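Local coordinates for bromodomain factor 2 protein (PDB 6NIM) that probably recognises acetylated lysines, as on histone tails, through its bromodomain, a small helical module that was crystallised with the inhibitor bromosporine, at residues D25-K30 and H94-S99; Q78-A83 and L98-I103. All coordinates share one frame; numbering follows the deposited sequence.

Contact 1: residues D25-K30 and H94-S99; sequences DKDKLK and HQQALS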
ATOM      1  N   ASP A  25       7.740 -19.089  -8.728  1.00 19.00           N
ATOM      2  CA  ASP A  25       8.506 -19.680  -9.855  1.00 20.19           C
ATOM      3  C   ASP A  25       9.130 -18.564 -10.693  1.00 21.86           C
ATOM      4  O   ASP A  25      10.207 -18.782 -11.269  1.00 20.82           O
ATOM      5  CB  ASP A  25       7.623 -20.583 -10.697  1.00 21.37           C
ATOM      6  CG  ASP A  25       7.351 -21.942 -10.062  1.00 23.07           C
ATOM      7  OD1 ASP A  25       8.006 -22.259  -9.076  1.00 25.87           O
ATOM      8  OD2 ASP A  25       6.460 -22.643 -10.543  1.00 26.28           O
ATOM      9  N   LYS A  26       8.513 -17.389 -10.707  1.00 21.28           N
ATOM     10  CA  LYS A  26       9.034 -16.238 -11.481  1.00 21.38           C
ATOM     11  C   LYS A  26      10.067 -15.467 -10.667  1.00 22.24           C
ATOM     12  O   LYS A  26      10.704 -14.545 -11.264  1.00 21.52           O
ATOM     13  CB  LYS A  26       7.871 -15.347 -11.931  1.00 23.46           C
ATOM     14  CG  LYS A  26       7.061 -15.945 -13.071  1.00 26.11           C
ATOM     15  CD  LYS A  26       5.824 -15.130 -13.406  1.00 29.39           C
ATOM     16  CE  LYS A  26       4.689 -15.960 -13.975  1.00 32.64           C
ATOM     17  NZ  LYS A  26       4.814 -16.166 -15.440  1.00 29.58           N
ATOM     18  N   ASP A  27      10.198 -15.761  -9.366  1.00 20.22           N
ATOM     19  CA  ASP A  27      11.171 -15.110  -8.452  1.00 20.63           C
ATOM     20  C   ASP A  27      12.568 -15.734  -8.663  1.00 22.63           C
ATOM     21  O   ASP A  27      12.987 -16.533  -7.855  1.00 23.44           O
ATOM     22  CB  ASP A  27      10.699 -15.211  -6.999  1.00 18.94           C
ATOM     23  CG  ASP A  27      11.616 -14.569  -5.971  1.00 19.34           C
ATOM     24  OD1 ASP A  27      12.623 -13.907  -6.372  1.00 20.34           O
ATOM     25  OD2 ASP A  27      11.357 -14.757  -4.775  1.00 17.40           O
ATOM     26  N   LYS A  28      13.305 -15.305  -9.679  1.00 23.81           N
ATOM     27  CA  LYS A  28      14.589 -15.961 -10.082  1.00 28.06           C
ATOM     28  C   LYS A  28      15.639 -15.761  -8.991  1.00 27.06           C
ATOM     29  O   LYS A  28      16.360 -16.735  -8.686  1.00 27.05           O
ATOM     30  CB  LYS A  28      15.084 -15.402 -11.419  1.00 31.18           C
ATOM     31  CG  LYS A  28      14.065 -15.477 -12.543  1.00 36.51           C
ATOM     32  CD  LYS A  28      13.752 -16.875 -13.036  1.00 40.38           C
ATOM     33  CE  LYS A  28      12.860 -17.670 -12.103  1.00 40.78           C
ATOM     34  NZ  LYS A  28      12.095 -18.696 -12.840  1.00 45.68           N
ATOM     35  N   LEU A  29      15.667 -14.589  -8.359  1.00 22.38           N
ATOM     36  CA  LEU A  29      16.615 -14.269  -7.263  1.00 22.71           C
ATOM     37  C   LEU A  29      16.201 -14.959  -5.951  1.00 22.27           C
ATOM     38  O   LEU A  29      16.977 -14.929  -5.006  1.00 21.84           O
ATOM     39  CB  LEU A  29      16.715 -12.752  -7.129  1.00 23.13           C
ATOM     40  CG  LEU A  29      17.405 -12.055  -8.297  1.00 24.44           C
ATOM     41  CD1 LEU A  29      17.244 -10.541  -8.196  1.00 23.60           C
ATOM     42  CD2 LEU A  29      18.890 -12.421  -8.344  1.00 26.57           C
ATOM     43  N   LYS A  30      15.009 -15.538  -5.874  1.00 23.35           N
ATOM     44  CA  LYS A  30      14.438 -16.117  -4.634  1.00 23.36           C
ATOM     45  C   LYS A  30      14.388 -15.066  -3.509  1.00 24.49           C
ATOM     46  O   LYS A  30      14.550 -15.409  -2.314  1.00 25.43           O
ATOM     47  CB  LYS A  30      15.259 -17.348  -4.251  1.00 27.02           C
ATOM     48  CG  LYS A  30      15.369 -18.386  -5.350  1.00 28.31           C
ATOM     49  CD  LYS A  30      15.998 -19.672  -4.845  1.00 33.27           C
ATOM     50  CE  LYS A  30      16.367 -20.594  -5.982  1.00 37.65           C
ATOM     51  NZ  LYS A  30      15.161 -21.071  -6.691  1.00 40.96           N
ATOM     52  N   HIS A  94      16.340  -4.623  -6.758  1.00 18.67           N
ATOM     53  CA  HIS A  94      15.414  -3.509  -7.050  1.00 17.59           C
ATOM     54  C   HIS A  94      14.768  -3.708  -8.424  1.00 17.55           C
ATOM     55  O   HIS A  94      13.551  -3.439  -8.578  1.00 16.10           O
ATOM     56  CB  HIS A  94      16.138  -2.177  -6.945  1.00 16.00           C
ATOM     57  CG  HIS A  94      15.241  -0.990  -7.128  1.00 16.71           C
ATOM     58  ND1 HIS A  94      14.755  -0.276  -6.055  1.00 18.10           N
ATOM     59  CD2 HIS A  94      14.805  -0.349  -8.236  1.00 17.52           C
ATOM     60  CE1 HIS A  94      14.034   0.728  -6.471  1.00 18.11           C
ATOM     61  NE2 HIS A  94      14.045   0.718  -7.828  1.00 18.29           N
ATOM     62  N   GLN A  95      15.553  -4.165  -9.401  1.00 16.84           N
ATOM     63  CA  GLN A  95      15.069  -4.320 -10.782  1.00 16.84           C
ATOM     64  C   GLN A  95      14.055  -5.467 -10.852  1.00 15.56           C
ATOM     65  O   GLN A  95      13.053  -5.283 -11.506  1.00 16.14           O
ATOM     66  CB  GLN A  95      16.203  -4.574 -11.770  1.00 17.54           C
ATOM     67  CG  GLN A  95      15.724  -4.402 -13.200  1.00 18.60           C
ATOM     68  CD  GLN A  95      16.846  -4.520 -14.187  1.00 18.59           C
ATOM     69  OE1 GLN A  95      17.052  -5.590 -14.756  1.00 20.35           O
ATOM     70  NE2 GLN A  95      17.630  -3.448 -14.292  1.00 17.56           N
ATOM     71  N   GLN A  96      14.307  -6.608 -10.188  1.00 17.21           N
ATOM     72  CA  GLN A  96      13.305  -7.705 -10.181  1.00 16.41           C
ATOM     73  C   GLN A  96      12.006  -7.208  -9.531  1.00 16.57           C
ATOM     74  O   GLN A  96      10.925  -7.549 -10.009  1.00 15.98           O
ATOM     75  CB  GLN A  96      13.801  -8.978  -9.503  1.00 18.58           C
ATOM     76  CG  GLN A  96      12.856 -10.139  -9.806  1.00 18.01           C
ATOM     77  CD  GLN A  96      13.220 -11.391  -9.051  1.00 19.67           C
ATOM     78  OE1 GLN A  96      14.184 -12.073  -9.382  1.00 20.79           O
ATOM     79  NE2 GLN A  96      12.422 -11.704  -8.049  1.00 19.72           N
ATOM     80  N   ALA A  97      12.123  -6.392  -8.497  1.00 16.52           N
ATOM     81  CA  ALA A  97      10.940  -5.849  -7.800  1.00 16.31           C
ATOM     82  C   ALA A  97      10.192  -4.896  -8.735  1.00 16.92           C
ATOM     83  O   ALA A  97       8.958  -4.916  -8.697  1.00 17.29           O
ATOM     84  CB  ALA A  97      11.374  -5.210  -6.529  1.00 16.45           C
ATOM     85  N   LEU A  98      10.886  -4.126  -9.572  1.00 15.84           N
ATOM     86  CA  LEU A  98      10.222  -3.262 -10.595  1.00 16.75           C
ATOM     87  C   LEU A  98       9.411  -4.132 -11.538  1.00 16.51           C
ATOM     88  O   LEU A  98       8.267  -3.793 -11.851  1.00 16.78           O
ATOM     89  CB  LEU A  98      11.257  -2.479 -11.406  1.00 17.39           C
ATOM     90  CG  LEU A  98      11.833  -1.197 -10.815  1.00 19.47           C
ATOM     91  CD1 LEU A  98      12.832  -0.618 -11.809  1.00 20.43           C
ATOM     92  CD2 LEU A  98      10.745  -0.163 -10.501  1.00 19.02           C
ATOM     93  N   SER A  99      10.022  -5.234 -11.988  1.00 15.86           N
ATOM     94  CA  SER A  99       9.392  -6.191 -12.915  1.00 16.59           C
ATOM     95  C   SER A  99       8.140  -6.749 -12.224  1.00 15.52           C
ATOM     96  O   SER A  99       7.043  -6.782 -12.829  1.00 15.26           O
ATOM     97  CB  SER A  99      10.378  -7.259 -13.301  1.00 16.46           C
ATOM     98  OG  SER A  99       9.695  -8.293 -13.948  1.00 17.72           O
TER
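Gln96 reaches across from helix 92-110 and uses both ends of its carboxamide on the chain that leaves helix 13-26. Gln96 NE2 donates to Asp27 OD1 at 2.8 Å, nearly straight at 169°; the acceptor lies in the amide plane but is met from above the carboxylate, whose plane stands 83° from that of the amide. Gln96 OE1 takes the backbone N of Leu29 at 3.1 Å, in the carbonyl plane and on a lone pair. With CG anti to the backbone N (chi1 -167°) and the chain extended beyond it, Gln96 spans the gap, and the paired bonds fix the rotation of its amide. Asp27 is itself tied down, OD1 accepting from Met31 N and OD2 from Phe32 N, at the first position of the type I turn that runs to Lys30.

Alkyl contact adds to these bonds: Leu29 and Gln96 run past each other in opposite directions, with Leu29 CD1 4.0 Å from Gln96 CB, while Leu29 also touches Trp93. The contact thus fastens the start of the long loop after helix 13-26, the ZA loop of bromodomains, to the side of the last helix, 92-110, with Phe100 of that helix packed against Asp27.

Contact 2: residues Q78-A83 and L98-I103; sequences QMIANA and LSFRSI
Ile80 rests its side chain against the backbone and CB atoms of Phe100 and Arg101, and its two branches divide the work. The longer branch ends in CD1, which lies 3.8 Å from Phe100 CB and 3.7 Å from Phe100 O; the same methyl sits at the edge of the phenyl ring, near its plane. The shorter branch, CG2, rests on the next residue, 3.8 Å from Arg101 CB and 3.7 Å from Arg101 N. CG2 stands anti to the backbone N of Ile80 and CG1 anti to its carbonyl carbon (chi1 -65°), which spreads the two methyls over successive residues of the facing helix. The helices come close here, with the CA atoms of Ile80 and Arg101 6.3 Å apart.

Beyond this shell, Tyr104 also packs on Ile80. The Phe100 side chain crosses that of Ile80 at about a right angle and continues to Leu23 and Lys26 of helix 13-26, while its ring meets that of Phe32 with the planes about 40° apart. Arg101 sends its extended chain the other way, to the chain terminus: NH2 forms a salt bridge with Tyr121 OXT, the guanidinium makes a cation-pi contact with the Tyr121 ring, and NH1 donates to Ala120 O of the second subunit.

Between the two segments the joint is therefore apolar, made by van der Waals contact of one branched residue, whereas the charge of Arg101 is carried outward to the C-terminal carboxylate and the subunit interface.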
ATOM      1  N   GLN A  78       2.477  -5.283  -1.034  1.00 18.10           N
ATOM      2  CA  GLN A  78       3.291  -4.752   0.090  1.00 19.22           C
ATOM      3  C   GLN A  78       4.671  -5.399   0.051  1.00 18.81           C
ATOM      4  O   GLN A  78       5.679  -4.713   0.282  1.00 17.28           O
ATOM      5  CB  GLN A  78       2.625  -4.990   1.454  1.00 20.22           C
ATOM      6  CG  GLN A  78       3.487  -4.478   2.598  1.00 20.09           C
ATOM      7  CD  GLN A  78       3.487  -2.980   2.586  1.00 22.93           C
ATOM      8  OE1 GLN A  78       2.418  -2.391   2.717  1.00 26.46           O
ATOM      9  NE2 GLN A  78       4.661  -2.369   2.414  1.00 22.01           N
ATOM     10  N   MET A  79       4.721  -6.691  -0.244  1.00 18.77           N
ATOM     11  CA  MET A  79       5.982  -7.451  -0.415  1.00 18.88           C
ATOM     12  C   MET A  79       6.843  -6.775  -1.482  1.00 18.07           C
ATOM     13  O   MET A  79       8.059  -6.598  -1.278  1.00 17.85           O
ATOM     14  CB  MET A  79       5.667  -8.887  -0.837  1.00 18.24           C
ATOM     15  CG  MET A  79       6.898  -9.739  -1.024  1.00 18.59           C
ATOM     16  SD  MET A  79       6.392 -11.330  -1.719  1.00 18.46           S
ATOM     17  CE  MET A  79       6.028 -10.894  -3.412  1.00 18.24           C
ATOM     18  N   ILE A  80       6.245  -6.442  -2.613  1.00 17.71           N
ATOM     19  CA  ILE A  80       6.994  -5.817  -3.747  1.00 18.19           C
ATOM     20  C   ILE A  80       7.442  -4.418  -3.311  1.00 18.25           C
ATOM     21  O   ILE A  80       8.596  -4.065  -3.572  1.00 18.10           O
ATOM     22  CB  ILE A  80       6.114  -5.809  -5.012  1.00 16.92           C
ATOM     23  CG1 ILE A  80       5.819  -7.250  -5.476  1.00 16.82           C
ATOM     24  CG2 ILE A  80       6.754  -4.976  -6.108  1.00 15.88           C
ATOM     25  CD1 ILE A  80       4.778  -7.375  -6.528  1.00 15.79           C
ATOM     26  N   ALA A  81       6.548  -3.612  -2.715  1.00 17.78           N
ATOM     27  CA  ALA A  81       6.884  -2.236  -2.261  1.00 18.59           C
ATOM     28  C   ALA A  81       8.069  -2.297  -1.293  1.00 18.99           C
ATOM     29  O   ALA A  81       8.980  -1.460  -1.389  1.00 18.15           O
ATOM     30  CB  ALA A  81       5.651  -1.578  -1.632  1.00 17.99           C
ATOM     31  N   ASN A  82       8.089  -3.288  -0.399  1.00 18.49           N
ATOM     32  CA  ASN A  82       9.173  -3.439   0.601  1.00 19.58           C
ATOM     33  C   ASN A  82      10.513  -3.514  -0.139  1.00 20.00           C
ATOM     34  O   ASN A  82      11.499  -2.872   0.291  1.00 18.10           O
ATOM     35  CB  ASN A  82       8.918  -4.644   1.510  1.00 19.44           C
ATOM     36  CG  ASN A  82       7.754  -4.458   2.469  1.00 20.79           C
ATOM     37  OD1 ASN A  82       7.259  -3.349   2.674  1.00 20.14           O
ATOM     38  ND2 ASN A  82       7.324  -5.550   3.092  1.00 21.11           N
ATOM     39  N   ALA A  83      10.556  -4.320  -1.195  1.00 19.08           N
ATOM     40  CA  ALA A  83      11.788  -4.611  -1.954  1.00 18.15           C
ATOM     41  C   ALA A  83      12.195  -3.346  -2.727  1.00 18.10           C
ATOM     42  O   ALA A  83      13.406  -3.092  -2.819  1.00 19.66           O
ATOM     43  CB  ALA A  83      11.591  -5.796  -2.852  1.00 17.19           C
ATOM     44  N   LEU A  98      10.886  -4.126  -9.572  1.00 15.84           N
ATOM     45  CA  LEU A  98      10.222  -3.262 -10.595  1.00 16.75           C
ATOM     46  C   LEU A  98       9.411  -4.132 -11.538  1.00 16.51           C
ATOM     47  O   LEU A  98       8.267  -3.793 -11.851  1.00 16.78           O
ATOM     48  CB  LEU A  98      11.257  -2.479 -11.406  1.00 17.39           C
ATOM     49  CG  LEU A  98      11.833  -1.197 -10.815  1.00 19.47           C
ATOM     50  CD1 LEU A  98      12.832  -0.618 -11.809  1.00 20.43           C
ATOM     51  CD2 LEU A  98      10.745  -0.163 -10.501  1.00 19.02           C
ATOM     52  N   SER A  99      10.022  -5.234 -11.988  1.00 15.86           N
ATOM     53  CA  SER A  99       9.392  -6.191 -12.915  1.00 16.59           C
ATOM     54  C   SER A  99       8.140  -6.749 -12.224  1.00 15.52           C
ATOM     55  O   SER A  99       7.043  -6.782 -12.829  1.00 15.26           O
ATOM     56  CB  SER A  99      10.378  -7.259 -13.301  1.00 16.46           C
ATOM     57  OG  SER A  99       9.695  -8.293 -13.948  1.00 17.72           O
ATOM     58  N   PHE A 100       8.292  -7.191 -10.980  1.00 16.82           N
ATOM     59  CA  PHE A 100       7.164  -7.784 -10.222  1.00 15.51           C
ATOM     60  C   PHE A 100       6.036  -6.751 -10.072  1.00 16.28           C
ATOM     61  O   PHE A 100       4.848  -7.122 -10.265  1.00 14.41           O
ATOM     62  CB  PHE A 100       7.614  -8.339  -8.867  1.00 16.73           C
ATOM     63  CG  PHE A 100       7.940  -9.814  -8.893  1.00 15.81           C
ATOM     64  CD1 PHE A 100       8.845 -10.322  -9.810  1.00 19.04           C
ATOM     65  CD2 PHE A 100       7.318 -10.703  -8.021  1.00 18.00           C
ATOM     66  CE1 PHE A 100       9.126 -11.685  -9.868  1.00 18.67           C
ATOM     67  CE2 PHE A 100       7.604 -12.058  -8.080  1.00 18.33           C
ATOM     68  CZ  PHE A 100       8.528 -12.546  -8.988  1.00 18.94           C
ATOM     69  N   ARG A 101       6.359  -5.507  -9.716  1.00 14.98           N
ATOM     70  CA  ARG A 101       5.296  -4.469  -9.621  1.00 15.93           C
ATOM     71  C   ARG A 101       4.528  -4.410 -10.949  1.00 15.43           C
ATOM     72  O   ARG A 101       3.311  -4.263 -10.945  1.00 16.86           O
ATOM     73  CB  ARG A 101       5.847  -3.090  -9.283  1.00 15.19           C
ATOM     74  CG  ARG A 101       4.731  -2.074  -9.101  1.00 17.27           C
ATOM     75  CD  ARG A 101       5.254  -0.753  -8.591  1.00 18.28           C
ATOM     76  NE  ARG A 101       4.096   0.080  -8.319  1.00 18.76           N
ATOM     77  CZ  ARG A 101       4.129   1.264  -7.726  1.00 20.57           C
ATOM     78  NH1 ARG A 101       5.282   1.789  -7.342  1.00 20.04           N
ATOM     79  NH2 ARG A 101       2.992   1.931  -7.555  1.00 21.22           N
ATOM     80  N   SER A 102       5.214  -4.540 -12.080  1.00 17.31           N
ATOM     81  CA  SER A 102       4.580  -4.368 -13.405  1.00 16.82           C
ATOM     82  C   SER A 102       3.812  -5.613 -13.864  1.00 18.23           C
ATOM     83  O   SER A 102       2.971  -5.436 -14.756  1.00 15.96           O
ATOM     84  CB  SER A 102       5.617  -4.001 -14.430  1.00 20.24           C
ATOM     85  OG  SER A 102       6.329  -5.167 -14.815  1.00 21.98           O
ATOM     86  N   ILE A 103       4.077  -6.814 -13.327  1.00 15.89           N
ATOM     87  CA  ILE A 103       3.410  -8.060 -13.811  1.00 17.00           C
ATOM     88  C   ILE A 103       2.495  -8.702 -12.753  1.00 16.73           C
ATOM     89  O   ILE A 103       1.757  -9.619 -13.144  1.00 15.90           O
ATOM     90  CB  ILE A 103       4.442  -9.092 -14.304  1.00 17.30           C
ATOM     91  CG1 ILE A 103       5.282  -9.653 -13.159  1.00 19.06           C
ATOM     92  CG2 ILE A 103       5.327  -8.516 -15.383  1.00 17.83           C
ATOM     93  CD1 ILE A 103       5.995 -10.952 -13.529  1.00 20.57           C
TER

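Overall arrangement
Contacts 1 and 2 lie on successive, overlapping parts of helix 92-110, sharing Leu98 and Ser99, with their centres about 8 Å apart. One joins the helix to the chain following helix 13-26 and the other to helix 69-86, so together they tie three parts of the bromodomain bundle. They also touch directly: Phe100 CE1 lies 3.6 Å from Lys26 O, and Ala97 O is 3.4 Å from Ile80 CG2. In bromodomains the acetyl-lysine pocket typically lies between the ZA loop, whose start contact 1 holds, and the loop joining the last two helices, which contact 2 pairs. Both adjoin the second subunit, whose Asp118 accepts a hydrogen bond from His94 NE2 and packs on Leu98.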